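Local atomic coordinates of oxidase/hydroxylase (Streptomyces hygroscopicus subsp. hygroscopicus, PDB entry 4XCB), a protein that probably acts as a 2-oxoglutarate-dependent dioxygenase, binding a metal ion, 2-oxoglutarate and the antibiotic hygromycin B within a double-stranded beta-helix. Residues L134-V139 / L202-L207; V139-Y144 / F225-T230. All blocks are in the same frame, centred on the assembly; numbering follows the deposited sequence.

Overall arrangement
The two contacts lie side by side in the larger antiparallel sheet of the double-stranded beta-helix, their centres about 9 Å apart. Both use V139, where strand 139-144 starts: contact 1 brings the approach to this strand against the end of strand 200-204, and contact 2 pairs the strand itself with strand 220-229. Along the chain the segments come in the order 134-139, 139-144, 202-207, 225-230, so the two connections cross, and strand 139-144 runs between two partners that follow much later in sequence. The backbone N of L203 probably donates to O of K140, tying the contacts together. This arrangement places E205 from contact 1 and K140 from contact 2 beside the same metal and substrate pocket.

Contact 1: L134-V139 / L202-L207; sequences LYCPYV and LLNEAL
Y138 and E205 share the one direct hydrogen bond found between the two segments. The backbone N of E205 donates to O of Y138 over 3.1 Å, nearly straight at N-H...O 164°. Alongside this bond the two side chains run in the same direction, with CG of E205 3.7 Å from CD2 of the Y138 ring. Tyrosine fits here because its ring flanks the glutamate methylenes while its hydroxyl reaches on to E90. The next residues close up as an antiparallel non-hydrogen-bonded pair: CA of V139 and CA of N204 are 4.8 Å apart, and CA of V139 makes a CA-H...O contact of 3.2 Å with O of L203. The branched V139 also packs against helix 72-82 through V78, V81 and V82.

On the side of C136 the contact is looser, and a water does part of the work. SG of C136 approaches ND2 of N204 at 3.5 Å, while the water accepts from the backbone N of Y138 and can donate to OD1 of N204 (2.9 Å). The same OD1 takes the backbone N of A206 at 3.0 Å, the donor standing 43° out of the amide's carbonyl plane; this Asx turn accompanies the type I turn from N204 to L207. With an alanine here in place of N204, the N-H of A206 would probably lose its side-chain acceptor and the water its link to this segment, leaving the turn less firmly set.

That turn carries E205, which binds iron(II) in this protein. Its chain bends at chi2 (-66°), leading the carboxylate away from 134-139 toward the hygromycin, and the side chain comes within about 4 Å of the nickel ion. Main-chain hydrogen bonding and the asparagine turn therefore hold the base of an iron-site residue, while its acidic end faces the pocket.

Contact 2: V139-Y144 / F225-T230; sequences VKALVY and FGYGPT. With AKG (2-oxoglutaric acid), chain F; HY0 (hygromycin b variant), chain G.
V139 pairs with Y227 through two backbone hydrogen bonds, one in each direction; the N of Y227 reaches O of V139 at 2.8 Å. The neighbouring K140 faces G226 in a non-hydrogen-bonded pair; its CG lies 4.0 Å from CA of G226, the aliphatic root of the lysine resting on the glycine backbone. Beyond CG the lysine is fully extended (chi2 -169°, chi3 -172°), and this length carries NZ out to donate to O32 of the hygromycin variant at 2.9 Å and to hydrogen-bond with Y92. NZ also lies close to O1 of 2-oxoglutarate and makes a long, weak ion pair with E205. A141 restores the double backbone pairing, its N donating to O of F225 at 2.8 Å, and its small CB sits at the edge of the Y227 ring, 4.3 Å from CE1. L142 turns back to the ligand side, where CD1 lies 3.9 Å from C4 of 2-oxoglutarate, apolar against apolar. On the reverse face, CG2 of V143 meets the edge of the F225 ring at CE2, 4.4 Å away. Y144 ends the strand by donating its OH to O3 of 2-oxoglutarate at 2.6 Å, with the oxygen in the ring plane; R220 and Y92 also bond this ligand.

K140, L142 and Y144 thus face the ligands inside the barrel, while V139, A141 and V143 face outward, V143 onto F27. Strand 139-144 lies between strands 200-204 and 220-229, antiparallel to both; the axes of 139-144 and 225-229 run at 156°. On the outer side V139 and Y227 pack against helix 72-82.

Contact 1: L134-V139 / L202-L207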
ATOM      1  N   LEU A 134       8.661  -9.219   5.567  1.00 11.09           N
ATOM      2  CA  LEU A 134       7.752  -9.635   4.500  1.00 10.19           C
ATOM      3  C   LEU A 134       6.626 -10.493   5.039  1.00  9.38           C
ATOM      4  O   LEU A 134       6.831 -11.326   5.922  1.00 10.88           O
ATOM      5  CB  LEU A 134       8.482 -10.418   3.428  1.00 11.37           C
ATOM      6  CG  LEU A 134       9.431  -9.570   2.585  1.00 14.19           C
ATOM      7  CD1 LEU A 134      10.446 -10.499   1.966  1.00 14.83           C
ATOM      8  CD2 LEU A 134       8.669  -8.818   1.514  1.00 15.08           C
ATOM      9  N   TYR A 135       5.436 -10.279   4.491  1.00 11.01           N
ATOM     10  CA  TYR A 135       4.274 -11.084   4.814  1.00  9.11           C
ATOM     11  C   TYR A 135       3.652 -11.616   3.518  1.00 10.96           C
ATOM     12  O   TYR A 135       2.816 -10.959   2.914  1.00 12.09           O
ATOM     13  CB  TYR A 135       3.258 -10.262   5.618  1.00  8.64           C
ATOM     14  CG  TYR A 135       3.768  -9.837   6.971  1.00  9.15           C
ATOM     15  CD1 TYR A 135       3.683 -10.695   8.065  1.00 11.29           C
ATOM     16  CD2 TYR A 135       4.334  -8.588   7.161  1.00 12.57           C
ATOM     17  CE1 TYR A 135       4.133 -10.313   9.324  1.00 10.70           C
ATOM     18  CE2 TYR A 135       4.792  -8.190   8.421  1.00 11.15           C
ATOM     19  CZ  TYR A 135       4.695  -9.064   9.493  1.00  9.00           C
ATOM     20  OH  TYR A 135       5.158  -8.709  10.744  1.00 12.09           O
ATOM     21  N   CYS A 136       4.096 -12.791   3.074  1.00 12.06           N
ATOM     22  CA  CYS A 136       3.532 -13.421   1.879  1.00 10.00           C
ATOM     23  C   CYS A 136       2.713 -14.620   2.292  1.00 12.74           C
ATOM     24  O   CYS A 136       3.236 -15.534   2.916  1.00 17.23           O
ATOM     25  CB  CYS A 136       4.624 -13.863   0.905  1.00 12.87           C
ATOM     26  SG  CYS A 136       5.801 -12.559   0.506  1.00 15.47           S
ATOM     27  N   PRO A 137       1.425 -14.627   1.944  1.00 10.75           N
ATOM     28  CA  PRO A 137       0.590 -15.688   2.518  1.00 10.75           C
ATOM     29  C   PRO A 137       0.713 -17.054   1.829  1.00 12.29           C
ATOM     30  O   PRO A 137       0.286 -18.038   2.433  1.00 14.04           O
ATOM     31  CB  PRO A 137      -0.824 -15.126   2.368  1.00 15.46           C
ATOM     32  CG  PRO A 137      -0.745 -14.254   1.178  1.00 11.61           C
ATOM     33  CD  PRO A 137       0.633 -13.642   1.188  1.00 10.09           C
ATOM     34  N   TYR A 138       1.250 -17.140   0.617  1.00 10.81           N
ATOM     35  CA  TYR A 138       1.334 -18.436  -0.034  1.00 12.03           C
ATOM     36  C   TYR A 138       2.681 -18.526  -0.703  1.00 10.54           C
ATOM     37  O   TYR A 138       2.920 -17.828  -1.686  1.00 10.05           O
ATOM     38  CB  TYR A 138       0.207 -18.624  -1.059  1.00 11.85           C
ATOM     39  CG  TYR A 138      -0.145 -20.065  -1.354  1.00 14.92           C
ATOM     40  CD1 TYR A 138      -1.442 -20.522  -1.188  1.00 17.49           C
ATOM     41  CD2 TYR A 138       0.815 -20.967  -1.774  1.00 11.29           C
ATOM     42  CE1 TYR A 138      -1.777 -21.837  -1.445  1.00 16.22           C
ATOM     43  CE2 TYR A 138       0.494 -22.283  -2.043  1.00 15.11           C
ATOM     44  CZ  TYR A 138      -0.802 -22.714  -1.877  1.00 17.75           C
ATOM     45  OH  TYR A 138      -1.149 -24.031  -2.130  1.00 19.66           O
ATOM     46  N   VAL A 139       3.569 -19.345  -0.147  1.00  9.29           N
ATOM     47  CA  VAL A 139       4.882 -19.545  -0.740  1.00  9.56           C
ATOM     48  C   VAL A 139       5.159 -21.035  -0.933  1.00 10.69           C
ATOM     49  O   VAL A 139       4.590 -21.910  -0.237  1.00 12.27           O
ATOM     50  CB  VAL A 139       5.995 -18.902   0.110  1.00 15.23           C
ATOM     51  CG1 VAL A 139       5.727 -17.390   0.290  1.00 12.48           C
ATOM     52  CG2 VAL A 139       6.087 -19.578   1.444  1.00 15.22           C
ATOM     53  N   LEU A 202      12.683 -20.829  -3.589  1.00 12.13           N
ATOM     54  CA  LEU A 202      11.664 -20.290  -2.689  1.00 11.04           C
ATOM     55  C   LEU A 202      10.837 -19.299  -3.502  1.00 10.73           C
ATOM     56  O   LEU A 202      11.394 -18.357  -4.053  1.00 12.28           O
ATOM     57  CB  LEU A 202      12.321 -19.598  -1.498  1.00 12.96           C
ATOM     58  CG  LEU A 202      11.461 -19.076  -0.348  1.00 11.08           C
ATOM     59  CD1 LEU A 202      10.957 -20.241   0.478  1.00 16.60           C
ATOM     60  CD2 LEU A 202      12.261 -18.137   0.531  1.00 20.61           C
ATOM     61  N   LEU A 203       9.519 -19.491  -3.550  1.00 11.26           N
ATOM     62  CA  LEU A 203       8.688 -18.794  -4.533  1.00 11.00           C
ATOM     63  C   LEU A 203       7.470 -18.116  -3.905  1.00 10.98           C
ATOM     64  O   LEU A 203       6.667 -18.759  -3.243  1.00 12.09           O
ATOM     65  CB  LEU A 203       8.225 -19.788  -5.597  1.00 12.57           C
ATOM     66  CG  LEU A 203       7.263 -19.320  -6.684  1.00 14.33           C
ATOM     67  CD1 LEU A 203       7.919 -18.222  -7.511  1.00 11.37           C
ATOM     68  CD2 LEU A 203       6.890 -20.497  -7.572  1.00 17.31           C
ATOM     69  N   ASN A 204       7.342 -16.815  -4.120  1.00 11.00           N
ATOM     70  CA  ASN A 204       6.107 -16.079  -3.840  1.00 11.50           C
ATOM     71  C   ASN A 204       5.078 -16.432  -4.903  1.00 11.99           C
ATOM     72  O   ASN A 204       5.288 -16.133  -6.077  1.00 11.83           O
ATOM     73  CB  ASN A 204       6.390 -14.569  -3.853  1.00 10.97           C
ATOM     74  CG  ASN A 204       5.195 -13.732  -3.394  1.00 10.42           C
ATOM     75  OD1 ASN A 204       4.059 -14.184  -3.431  1.00 11.75           O
ATOM     76  ND2 ASN A 204       5.461 -12.492  -2.971  1.00 11.66           N
ATOM     77  N   GLU A 205       3.966 -17.049  -4.529  1.00 11.48           N
ATOM     78  CA  GLU A 205       3.034 -17.529  -5.548  1.00 11.54           C
ATOM     79  C   GLU A 205       2.323 -16.381  -6.265  1.00 12.52           C
ATOM     80  O   GLU A 205       1.623 -16.597  -7.253  1.00 13.18           O
ATOM     81  CB  GLU A 205       2.029 -18.509  -4.934  1.00 12.37           C
ATOM     82  CG  GLU A 205       2.623 -19.923  -4.791  1.00 14.85           C
ATOM     83  CD  GLU A 205       2.907 -20.573  -6.137  1.00 19.82           C
ATOM     84  OE1 GLU A 205       1.980 -20.680  -6.965  1.00 25.47           O
ATOM     85  OE2 GLU A 205       4.065 -20.977  -6.372  1.00 19.63           O
ATOM     86  N   ALA A 206       2.554 -15.159  -5.810  1.00 11.62           N
ATOM     87  CA  ALA A 206       2.074 -13.986  -6.544  1.00 11.79           C
ATOM     88  C   ALA A 206       2.820 -13.795  -7.870  1.00 13.39           C
ATOM     89  O   ALA A 206       2.296 -13.146  -8.782  1.00 11.40           O
ATOM     90  CB  ALA A 206       2.199 -12.741  -5.682  1.00 12.89           C
ATOM     91  N   LEU A 207       4.023 -14.355  -7.975  1.00  9.15           N
ATOM     92  CA  LEU A 207       4.834 -14.201  -9.186  1.00 10.51           C
ATOM     93  C   LEU A 207       4.186 -14.939 -10.345  1.00 10.72           C
ATOM     94  O   LEU A 207       3.719 -16.044 -10.184  1.00 11.95           O
ATOM     95  CB  LEU A 207       6.243 -14.727  -8.935  1.00  8.40           C
ATOM     96  CG  LEU A 207       7.244 -14.478 -10.053  1.00  9.45           C
ATOM     97  CD1 LEU A 207       7.551 -12.985 -10.122  1.00 11.35           C
ATOM     98  CD2 LEU A 207       8.492 -15.255  -9.735  1.00 11.80           C
TER
HETATM   99  O   HOH W   1       1.929 -14.936  -1.557  1.00 13.08           O

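Contact 2: V139-Y144 / F225-T230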
ATOM      1  N   VAL A 139       3.569 -19.345  -0.147  1.00  9.29           N
ATOM      2  CA  VAL A 139       4.882 -19.545  -0.740  1.00  9.56           C
ATOM      3  C   VAL A 139       5.159 -21.035  -0.933  1.00 10.69           C
ATOM      4  O   VAL A 139       4.590 -21.910  -0.237  1.00 12.27           O
ATOM      5  CB  VAL A 139       5.995 -18.902   0.110  1.00 15.23           C
ATOM      6  CG1 VAL A 139       5.727 -17.390   0.290  1.00 12.48           C
ATOM      7  CG2 VAL A 139       6.087 -19.578   1.444  1.00 15.22           C
ATOM      8  N   LYS A 140       6.015 -21.325  -1.903  1.00 10.28           N
ATOM      9  CA  LYS A 140       6.419 -22.678  -2.204  1.00 11.65           C
ATOM     10  C   LYS A 140       7.906 -22.835  -2.079  1.00 14.08           C
ATOM     11  O   LYS A 140       8.668 -21.941  -2.448  1.00 13.34           O
ATOM     12  CB  LYS A 140       5.997 -23.077  -3.611  1.00 14.92           C
ATOM     13  CG  LYS A 140       4.566 -23.456  -3.748  1.00 17.96           C
ATOM     14  CD  LYS A 140       4.341 -24.081  -5.106  1.00 20.85           C
ATOM     15  CE  LYS A 140       2.870 -24.300  -5.342  1.00 17.67           C
ATOM     16  NZ  LYS A 140       2.600 -24.545  -6.793  1.00 15.24           N
ATOM     17  N   ALA A 141       8.322 -23.986  -1.575  1.00 13.40           N
ATOM     18  CA  ALA A 141       9.706 -24.400  -1.699  1.00 12.46           C
ATOM     19  C   ALA A 141       9.765 -25.482  -2.758  1.00 13.17           C
ATOM     20  O   ALA A 141       9.215 -26.568  -2.586  1.00 14.31           O
ATOM     21  CB  ALA A 141      10.254 -24.906  -0.370  1.00 16.26           C
ATOM     22  N   LEU A 142      10.411 -25.172  -3.872  1.00 12.50           N
ATOM     23  CA  LEU A 142      10.648 -26.151  -4.914  1.00 11.91           C
ATOM     24  C   LEU A 142      12.025 -26.765  -4.710  1.00 14.56           C
ATOM     25  O   LEU A 142      13.042 -26.072  -4.782  1.00 15.84           O
ATOM     26  CB  LEU A 142      10.562 -25.513  -6.308  1.00 12.90           C
ATOM     27  CG  LEU A 142       9.343 -24.665  -6.660  1.00 14.37           C
ATOM     28  CD1 LEU A 142       9.510 -24.046  -8.028  1.00 16.63           C
ATOM     29  CD2 LEU A 142       8.099 -25.492  -6.657  1.00 18.52           C
ATOM     30  N   VAL A 143      12.045 -28.064  -4.446  1.00 15.08           N
ATOM     31  CA  VAL A 143      13.279 -28.810  -4.313  1.00 13.83           C
ATOM     32  C   VAL A 143      13.560 -29.547  -5.623  1.00 13.54           C
ATOM     33  O   VAL A 143      12.908 -30.548  -5.960  1.00 14.36           O
ATOM     34  CB  VAL A 143      13.207 -29.822  -3.146  1.00 12.85           C
ATOM     35  CG1 VAL A 143      14.558 -30.532  -3.008  1.00 12.77           C
ATOM     36  CG2 VAL A 143      12.783 -29.127  -1.847  1.00 15.28           C
ATOM     37  N   TYR A 144      14.533 -29.054  -6.377  1.00 13.63           N
ATOM     38  CA  TYR A 144      14.831 -29.674  -7.657  1.00 14.78           C
ATOM     39  C   TYR A 144      15.702 -30.900  -7.474  1.00 13.30           C
ATOM     40  O   TYR A 144      16.646 -30.895  -6.680  1.00 14.71           O
ATOM     41  CB  TYR A 144      15.500 -28.674  -8.598  1.00 12.31           C
ATOM     42  CG  TYR A 144      14.545 -27.631  -9.120  1.00 16.05           C
ATOM     43  CD1 TYR A 144      14.406 -26.406  -8.472  1.00 14.71           C
ATOM     44  CD2 TYR A 144      13.752 -27.885 -10.239  1.00 17.47           C
ATOM     45  CE1 TYR A 144      13.519 -25.449  -8.940  1.00 16.13           C
ATOM     46  CE2 TYR A 144      12.853 -26.928 -10.711  1.00 17.99           C
ATOM     47  CZ  TYR A 144      12.746 -25.718 -10.058  1.00 18.85           C
ATOM     48  OH  TYR A 144      11.863 -24.765 -10.532  1.00 17.17           O
ATOM     49  N   PHE A 225       6.652 -27.884  -2.048  1.00 12.16           N
ATOM     50  CA  PHE A 225       5.928 -27.824  -0.779  1.00  9.79           C
ATOM     51  C   PHE A 225       5.377 -26.431  -0.589  1.00 11.26           C
ATOM     52  O   PHE A 225       6.114 -25.453  -0.725  1.00 13.19           O
ATOM     53  CB  PHE A 225       6.844 -28.229   0.377  1.00 12.31           C
ATOM     54  CG  PHE A 225       7.378 -29.626   0.251  1.00 12.46           C
ATOM     55  CD1 PHE A 225       6.636 -30.702   0.702  1.00 12.01           C
ATOM     56  CD2 PHE A 225       8.610 -29.863  -0.322  1.00 14.27           C
ATOM     57  CE1 PHE A 225       7.118 -31.998   0.579  1.00 13.02           C
ATOM     58  CE2 PHE A 225       9.103 -31.159  -0.460  1.00 14.78           C
ATOM     59  CZ  PHE A 225       8.348 -32.229  -0.002  1.00 17.36           C
ATOM     60  N   GLY A 226       4.084 -26.345  -0.275  1.00 10.63           N
ATOM     61  CA  GLY A 226       3.388 -25.072  -0.231  1.00 11.04           C
ATOM     62  C   GLY A 226       3.028 -24.769   1.201  1.00 12.15           C
ATOM     63  O   GLY A 226       2.544 -25.643   1.917  1.00 12.40           O
ATOM     64  N   TYR A 227       3.298 -23.536   1.615  1.00  9.88           N
ATOM     65  CA  TYR A 227       3.095 -23.115   2.994  1.00 10.95           C
ATOM     66  C   TYR A 227       2.303 -21.838   3.050  1.00 11.89           C
ATOM     67  O   TYR A 227       2.424 -20.979   2.172  1.00 10.71           O
ATOM     68  CB  TYR A 227       4.430 -22.899   3.716  1.00 11.06           C
ATOM     69  CG  TYR A 227       5.376 -24.074   3.690  1.00 12.84           C
ATOM     70  CD1 TYR A 227       6.291 -24.217   2.658  1.00 11.02           C
ATOM     71  CD2 TYR A 227       5.352 -25.041   4.690  1.00 13.04           C
ATOM     72  CE1 TYR A 227       7.168 -25.285   2.624  1.00 13.44           C
ATOM     73  CE2 TYR A 227       6.229 -26.111   4.668  1.00 13.94           C
ATOM     74  CZ  TYR A 227       7.125 -26.234   3.633  1.00 13.60           C
ATOM     75  OH  TYR A 227       8.006 -27.297   3.595  1.00 14.93           O
ATOM     76  N   GLY A 228       1.524 -21.675   4.110  1.00 12.01           N
ATOM     77  CA  GLY A 228       0.890 -20.403   4.375  1.00 12.04           C
ATOM     78  C   GLY A 228       0.432 -20.358   5.813  1.00 10.95           C
ATOM     79  O   GLY A 228       0.820 -21.214   6.619  1.00 10.97           O
ATOM     80  N   PRO A 229      -0.417 -19.384   6.138  1.00  9.51           N
ATOM     81  CA  PRO A 229      -0.858 -19.215   7.524  1.00  7.17           C
ATOM     82  C   PRO A 229      -1.766 -20.330   8.002  1.00 10.55           C
ATOM     83  O   PRO A 229      -2.371 -21.018   7.201  1.00  8.31           O
ATOM     84  CB  PRO A 229      -1.611 -17.880   7.490  1.00  9.86           C
ATOM     85  CG  PRO A 229      -1.147 -17.211   6.241  1.00 11.79           C
ATOM     86  CD  PRO A 229      -0.914 -18.300   5.270  1.00 10.32           C
ATOM     87  N   THR A 230      -1.856 -20.495   9.313  1.00  9.23           N
ATOM     88  CA  THR A 230      -2.673 -21.557   9.879  1.00  8.93           C
ATOM     89  C   THR A 230      -4.149 -21.455   9.530  1.00  9.20           C
ATOM     90  O   THR A 230      -4.863 -22.453   9.634  1.00 12.00           O
ATOM     91  CB  THR A 230      -2.554 -21.596  11.413  1.00  8.86           C
ATOM     92  OG1 THR A 230      -2.876 -20.308  11.963  1.00 12.20           O
ATOM     93  CG2 THR A 230      -1.149 -21.976  11.808  1.00 11.86           C
TER
HETATM   94  C1  AKG F 302       4.223 -25.327 -10.098  1.00 19.85           C
HETATM   95  O1  AKG F 302       3.246 -24.561  -9.826  1.00 19.42           O
HETATM   96  O2  AKG F 302       4.172 -26.564  -9.823  1.00 19.76           O
HETATM   97  C2  AKG F 302       5.456 -24.760 -10.747  1.00 19.31           C
HETATM   98  O5  AKG F 302       5.510 -23.551 -10.884  1.00 17.46           O
HETATM   99  C3  AKG F 302       6.553 -25.689 -11.240  1.00 17.11           C
HETATM  100  C4  AKG F 302       7.897 -25.016 -11.387  1.00 18.53           C
HETATM  101  C5  AKG F 302       8.851 -25.929 -12.143  1.00 17.82           C
HETATM  102  O3  AKG F 302      10.068 -25.614 -12.254  1.00 19.47           O
HETATM  103  O4  AKG F 302       8.415 -26.998 -12.652  1.00 19.23           O
HETATM  104  C1  HY0 G 303      -6.214 -23.607 -12.575  1.00 19.29           C
HETATM  105  C2  HY0 G 303      -7.325 -23.486 -13.594  1.00 21.21           C
HETATM  106  C3  HY0 G 303      -7.998 -24.838 -13.782  1.00 21.90           C
HETATM  107  C4  HY0 G 303      -6.977 -25.879 -14.242  1.00 24.65           C
HETATM  108  C5  HY0 G 303      -5.779 -25.947 -13.291  1.00 22.12           C
HETATM  109  C6  HY0 G 303      -5.174 -24.602 -13.029  1.00 19.44           C
HETATM  110  N7  HY0 G 303      -8.267 -22.547 -13.117  1.00 19.55           N
HETATM  111  O8  HY0 G 303      -5.600 -22.344 -12.461  1.00 19.05           O
HETATM  112  N9  HY0 G 303      -7.614 -27.150 -14.291  1.00 27.73           N
HETATM  113  C10 HY0 G 303      -8.377 -27.242 -15.532  1.00 29.89           C
HETATM  114  O11 HY0 G 303      -4.794 -26.763 -13.889  1.00 19.22           O
HETATM  115  C12 HY0 G 303      -2.082 -24.045 -11.023  1.00 16.20           C
HETATM  116  C13 HY0 G 303      -2.946 -24.136 -12.251  1.00 17.41           C
HETATM  117  O14 HY0 G 303      -2.348 -24.835 -13.315  1.00 17.64           O
HETATM  118  C15 HY0 G 303      -1.152 -24.216 -13.699  1.00 16.56           C
HETATM  119  C16 HY0 G 303      -0.140 -24.533 -12.643  1.00 15.64           C
HETATM  120  C17 HY0 G 303      -0.650 -23.875 -11.296  1.00 14.52           C
HETATM  121  O18 HY0 G 303      -4.193 -24.762 -11.964  1.00 16.53           O
HETATM  122  C19 HY0 G 303      -0.716 -24.784 -15.047  1.00 17.62           C
HETATM  123  O20 HY0 G 303      -1.608 -24.291 -16.051  1.00 20.18           O
HETATM  124  O21 HY0 G 303      -0.015 -25.896 -12.479  1.00 15.57           O
HETATM  125  O22 HY0 G 303       0.057 -24.420 -10.262  1.00 17.34           O
HETATM  126  C23 HY0 G 303      -0.917 -24.924  -9.328  1.00 14.62           C
HETATM  127  C24 HY0 G 303      -0.377 -26.153  -8.678  1.00 16.71           C
HETATM  128  C25 HY0 G 303      -1.218 -26.520  -7.465  1.00 16.13           C
HETATM  129  C26 HY0 G 303      -1.364 -25.341  -6.523  1.00 14.77           C
HETATM  130  C27 HY0 G 303      -1.962 -24.207  -7.283  1.00 12.89           C
HETATM  131  O28 HY0 G 303      -1.118 -23.911  -8.372  1.00 13.64           O
HETATM  132  O29 HY0 G 303      -2.172 -25.193 -10.088  1.00 15.82           O
HETATM  133  O30 HY0 G 303      -0.417 -27.275  -9.567  1.00 19.62           O
HETATM  134  O31 HY0 G 303      -0.629 -27.632  -6.831  1.00 16.64           O
HETATM  135  O32 HY0 G 303      -0.106 -24.946  -5.971  1.00 15.96           O
HETATM  136  C33 HY0 G 303      -2.071 -22.952  -6.398  1.00 13.90           C
HETATM  137  C34 HY0 G 303      -3.105 -22.018  -6.969  1.00 14.76           C
HETATM  138  O35 HY0 G 303      -4.417 -22.484  -6.727  1.00 16.38           O
HETATM  139  N36 HY0 G 303      -0.825 -22.280  -6.416  1.00 15.23           N